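Putative uronate isomerase (Thermotoga maritima, PDB 4NAR) probably acts as a lactate racemase-like enzyme, although its activity is not established. Local coordinates at residues K164-I167 against P168-S172; E208-F211 against E212-A216. One frame throughout, in Å; residues are numbered along the deposited sequence.

Interaction 1 (K164-I167 against P168-S172); sequences KIVI and PGIAS. With SO4 (sulfate ion), chain C.
Two backbone bonds fold this tight loop back on itself: Gly169 N donates to Lys164 O at 3.3 Å, nearly straight at 162°, and Ile170 N donates to Val166 O at 2.9 Å, from well above the carbonyl plane. At the bend the Ile167-Pro168 peptide is cis. Gly169 lets the chain pass closely, its CA lying 3.1 Å from Ile165 O in a CA-H...O contact; a side chain pointing that way would strike this oxygen. Lys164 sends CG away from its own N (chi1 -164°), which brings CG to 3.6 Å from Pro168 CD. The extended chain crosses the proline ring at a slant and turns at its last torsion (chi4 -92°), where NZ hydrogen-bonds sulfate O1 at 2.9 Å. Val166 CG1 meets Ile170 CG1, and separately Ile167 CG1 packs on Ala171 CB at 4.1 Å. Arg41 and His154 also bond the sulfate, while Val176 and Phe179 of helix 173-186 pack against Ile167 and Pro168. With an alanine here in place of Lys164, the sulfate would probably lose the hydrogen bond from its lysine donor and the proline ring its aliphatic neighbour. The sulfate probably came from the crystallisation liquor, but the basic groups around it are consistent with a pocket suited to an anion.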
loop_
_atom_site.group_PDB
_atom_site.type_symbol
_atom_site.label_atom_id
_atom_site.label_comp_id
_atom_site.label_asym_id
_atom_site.label_seq_id
_atom_site.Cartn_x
_atom_site.Cartn_y
_atom_site.Cartn_z
ATOM N N LYS A 164 2.117 -1.880 8.623
ATOM C CA LYS A 164 1.518 -2.204 7.336
ATOM C C LYS A 164 2.484 -3.058 6.488
ATOM O O LYS A 164 2.061 -3.854 5.641
ATOM C CB LYS A 164 1.070 -0.960 6.563
ATOM C CG LYS A 164 0.111 -1.317 5.412
ATOM C CD LYS A 164 0.198 -0.337 4.222
ATOM C CE LYS A 164 -0.821 -0.681 3.101
ATOM N NZ LYS A 164 -0.249 -1.590 2.042
ATOM N N ILE A 165 3.783 -2.910 6.732
ATOM C CA ILE A 165 4.741 -3.754 6.053
ATOM C C ILE A 165 4.619 -5.226 6.479
ATOM O O ILE A 165 4.973 -6.127 5.712
ATOM C CB ILE A 165 6.179 -3.256 6.247
ATOM C CG1 ILE A 165 7.131 -4.033 5.325
ATOM C CG2 ILE A 165 6.600 -3.373 7.704
ATOM C CD1 ILE A 165 8.461 -3.325 5.070
ATOM N N VAL A 166 4.119 -5.486 7.687
ATOM C CA VAL A 166 3.900 -6.867 8.095
ATOM C C VAL A 166 2.563 -7.354 7.519
ATOM O O VAL A 166 2.494 -8.411 6.882
ATOM C CB VAL A 166 3.899 -7.028 9.633
ATOM C CG1 VAL A 166 3.660 -8.495 10.005
ATOM C CG2 VAL A 166 5.205 -6.509 10.242
ATOM N N ILE A 167 1.508 -6.571 7.740
ATOM C CA ILE A 167 0.173 -6.866 7.215
ATOM C C ILE A 167 -0.324 -5.628 6.472
ATOM O O ILE A 167 -0.502 -4.577 7.102
ATOM C CB ILE A 167 -0.828 -7.166 8.342
ATOM C CG1 ILE A 167 -0.304 -8.303 9.229
ATOM C CG2 ILE A 167 -2.198 -7.534 7.754
ATOM C CD1 ILE A 167 -1.121 -8.523 10.459
ATOM N N PRO A 168 -0.584 -5.744 5.147
ATOM C CA PRO A 168 -0.616 -6.988 4.349
ATOM C C PRO A 168 0.730 -7.486 3.820
ATOM O O PRO A 168 0.760 -8.580 3.239
ATOM C CB PRO A 168 -1.466 -6.592 3.129
ATOM C CG PRO A 168 -1.110 -5.117 2.920
ATOM C CD PRO A 168 -1.005 -4.570 4.348
ATOM N N GLY A 169 1.793 -6.702 3.999
ATOM C CA GLY A 169 3.077 -6.936 3.351
ATOM C C GLY A 169 3.560 -8.373 3.192
ATOM O O GLY A 169 3.939 -8.801 2.084
ATOM N N ILE A 170 3.559 -9.125 4.289
ATOM C CA ILE A 170 4.058 -10.491 4.258
ATOM C C ILE A 170 3.070 -11.428 4.943
ATOM O O ILE A 170 3.447 -12.400 5.620
ATOM C CB ILE A 170 5.430 -10.582 4.945
ATOM C CG1 ILE A 170 5.310 -10.060 6.384
ATOM C CG2 ILE A 170 6.492 -9.807 4.137
ATOM C CD1 ILE A 170 6.579 -10.088 7.160
ATOM N N ALA A 171 1.796 -11.127 4.752
ATOM C CA ALA A 171 0.733 -11.870 5.411
ATOM C C ALA A 171 -0.004 -12.746 4.385
ATOM O O ALA A 171 0.595 -13.261 3.410
ATOM C CB ALA A 171 -0.227 -10.907 6.109
ATOM N N SER A 172 -1.307 -12.896 4.593
ATOM C CA SER A 172 -2.103 -13.700 3.694
ATOM C C SER A 172 -3.573 -13.321 3.734
ATOM O O SER A 172 -3.983 -12.370 4.416
ATOM C CB SER A 172 -1.906 -15.193 3.990
ATOM O OG SER A 172 -2.033 -15.471 5.376
HETATM S S SO4 C . 0.471 0.013 -1.115
HETATM O O1 SO4 C . 0.880 0.338 0.268
HETATM O O2 SO4 C . 1.300 -1.095 -1.624
HETATM O O3 SO4 C . -0.943 -0.388 -1.201
HETATM O O4 SO4 C . 0.693 1.213 -1.928
#

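Interaction 2 (E208-F211 against E212-A216); sequences EMIF and EKIKA
The C-terminal end of helix 198-213 unwinds here into the loop that leads to strand 217-227, with Phe211 and Ile214 meeting on its inner side. Glu212 N still donates to Glu208 O at 3.1 Å, in the i to i+4 pattern of an alpha-helix. Two residues on, Ile210 O takes two donors. Ile214 N reaches it in the carbonyl plane at 3.2 Å, whereas Lys213 N comes from above that plane at 2.9 Å, with a more bent N-H...O angle of 131°. This carbonyl thus accepts an i+3 and an i+4 bond together as the helix runs out.

Among the side chains, Ile214 does most of the touching. Its CD1 lies over the centre of the Phe211 ring, 4.2 Å from the centroid and 12° off the ring normal, a CH-pi contact made to the face. The two side chains run side by side in the same direction: Phe211 places CG opposite its carbonyl carbon (chi1 -80°), and Ile214 does the same with CG1, which helps bring CD1 over the ring. The same methyl also meets Ile210 CG2 at 4.1 Å, so it bridges two residues of the last turn. Phe245 of helix 241-259 meets the Phe211 ring with its plane steeply inclined, and Phe139 packs against Ile214.

On the outer side a water donates to Met209 O at 2.8 Å and, weakly, to Glu212 OE1. Glu208, Glu212 and Lys213 are exposed there. The helix end is therefore two-sided: water helps to satisfy a late carbonyl on the polar flank, while on the apolar flank one isoleucine methyl, lying over the phenylalanine ring and against Ile210, ties Ile214 back to the helix.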
loop_
_atom_site.group_PDB
_atom_site.type_symbol
_atom_site.label_atom_id
_atom_site.label_comp_id
_atom_site.label_asym_id
_atom_site.label_seq_id
_atom_site.Cartn_x
_atom_site.Cartn_y
_atom_site.Cartn_z
ATOM N N GLU A 208 0.671 -7.877 17.334
ATOM C CA GLU A 208 1.061 -8.191 18.700
ATOM C C GLU A 208 1.426 -9.668 18.822
ATOM O O GLU A 208 2.481 -10.021 19.355
ATOM C CB GLU A 208 -0.085 -7.885 19.645
ATOM C CG GLU A 208 0.075 -6.579 20.382
ATOM C CD GLU A 208 -0.873 -6.477 21.562
ATOM O OE1 GLU A 208 -2.100 -6.294 21.341
ATOM O OE2 GLU A 208 -0.385 -6.597 22.713
HETATM N N MSE A 209 0.550 -10.528 18.311
HETATM C CA MSE A 209 0.772 -11.971 18.383
HETATM C C MSE A 209 1.992 -12.393 17.553
HETATM O O MSE A 209 2.686 -13.365 17.879
HETATM C CB MSE A 209 -0.477 -12.718 17.913
HETATM C CG MSE A 209 -1.474 -13.039 19.021
HETATM SE SE MSE A 209 -3.123 -13.728 18.228
HETATM C CE MSE A 209 -3.788 -12.038 17.519
ATOM N N ILE A 210 2.241 -11.649 16.477
ATOM C CA ILE A 210 3.387 -11.901 15.616
ATOM C C ILE A 210 4.684 -11.558 16.341
ATOM O O ILE A 210 5.585 -12.401 16.435
ATOM C CB ILE A 210 3.270 -11.099 14.287
ATOM C CG1 ILE A 210 2.070 -11.604 13.478
ATOM C CG2 ILE A 210 4.569 -11.161 13.466
ATOM C CD1 ILE A 210 1.823 -10.844 12.197
ATOM N N PHE A 211 4.789 -10.335 16.861
ATOM C CA PHE A 211 6.043 -9.909 17.487
ATOM C C PHE A 211 6.399 -10.682 18.748
ATOM O O PHE A 211 7.578 -10.789 19.122
ATOM C CB PHE A 211 6.065 -8.410 17.724
ATOM C CG PHE A 211 6.393 -7.637 16.491
ATOM C CD1 PHE A 211 7.653 -7.087 16.319
ATOM C CD2 PHE A 211 5.450 -7.507 15.471
ATOM C CE1 PHE A 211 7.960 -6.383 15.154
ATOM C CE2 PHE A 211 5.741 -6.833 14.318
ATOM C CZ PHE A 211 6.996 -6.263 14.148
ATOM N N GLU A 212 5.374 -11.232 19.383
ATOM C CA GLU A 212 5.557 -12.155 20.489
ATOM C C GLU A 212 6.389 -13.372 20.066
ATOM O O GLU A 212 7.289 -13.796 20.790
ATOM C CB GLU A 212 4.197 -12.624 20.985
ATOM C CG GLU A 212 3.931 -12.332 22.453
ATOM C CD GLU A 212 3.092 -13.421 23.098
ATOM O OE1 GLU A 212 2.151 -13.925 22.434
ATOM O OE2 GLU A 212 3.393 -13.793 24.252
ATOM N N LYS A 213 6.089 -13.939 18.897
ATOM C CA LYS A 213 6.765 -15.163 18.470
ATOM C C LYS A 213 8.135 -14.930 17.796
ATOM O O LYS A 213 8.947 -15.855 17.696
ATOM C CB LYS A 213 5.846 -16.008 17.584
ATOM C CG LYS A 213 4.656 -16.618 18.336
ATOM C CD LYS A 213 5.128 -17.555 19.459
ATOM C CE LYS A 213 4.488 -17.181 20.810
ATOM N NZ LYS A 213 5.399 -17.466 21.969
ATOM N N ILE A 214 8.396 -13.703 17.348
ATOM C CA ILE A 214 9.711 -13.360 16.792
ATOM C C ILE A 214 10.769 -13.320 17.885
ATOM O O ILE A 214 10.631 -12.563 18.844
ATOM C CB ILE A 214 9.702 -11.979 16.108
ATOM C CG1 ILE A 214 8.804 -12.008 14.871
ATOM C CG2 ILE A 214 11.138 -11.523 15.770
ATOM C CD1 ILE A 214 8.539 -10.632 14.308
ATOM N N LYS A 215 11.825 -14.120 17.735
ATOM C CA LYS A 215 12.922 -14.127 18.709
ATOM C C LYS A 215 14.078 -13.192 18.360
ATOM O O LYS A 215 14.782 -12.725 19.255
ATOM C CB LYS A 215 13.447 -15.547 18.945
ATOM C CG LYS A 215 13.141 -16.521 17.827
ATOM C CD LYS A 215 12.624 -17.835 18.420
ATOM C CE LYS A 215 13.529 -18.348 19.547
ATOM N NZ LYS A 215 12.757 -18.651 20.789
ATOM N N ALA A 216 14.281 -12.928 17.070
ATOM C CA ALA A 216 15.236 -11.900 16.658
ATOM C C ALA A 216 14.858 -10.548 17.275
ATOM O O ALA A 216 13.698 -10.332 17.635
ATOM C CB ALA A 216 15.264 -11.777 15.141
HETATM O O HOH W 1 1.728 -15.404 19.470
#

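Overall arrangement
Interaction 1 comes first along the chain, in the loop between strand 158-159 and helix 173-186; interaction 2 follows at the end of helix 198-213, just before strand 217-227. Their centres are 14 Å apart, yet they touch: Val166 CG1 packs on Ile210 CD1 at 3.7 Å, Val166 CG2 approaches the Phe211 ring, and Ile167 CD1 reaches Ile210 CD1. Interaction 1 lies deep, about 10 Å from the chain centre, and interaction 2 farther out, at about 23 Å. Ile165 and Val166 touch Phe147 of strand 144-150 in the mixed sheet, while Ile210 packs on strands 107-113 and 130-135. The apolar side of the 164-172 loop thus packs on the inner side of the helix end.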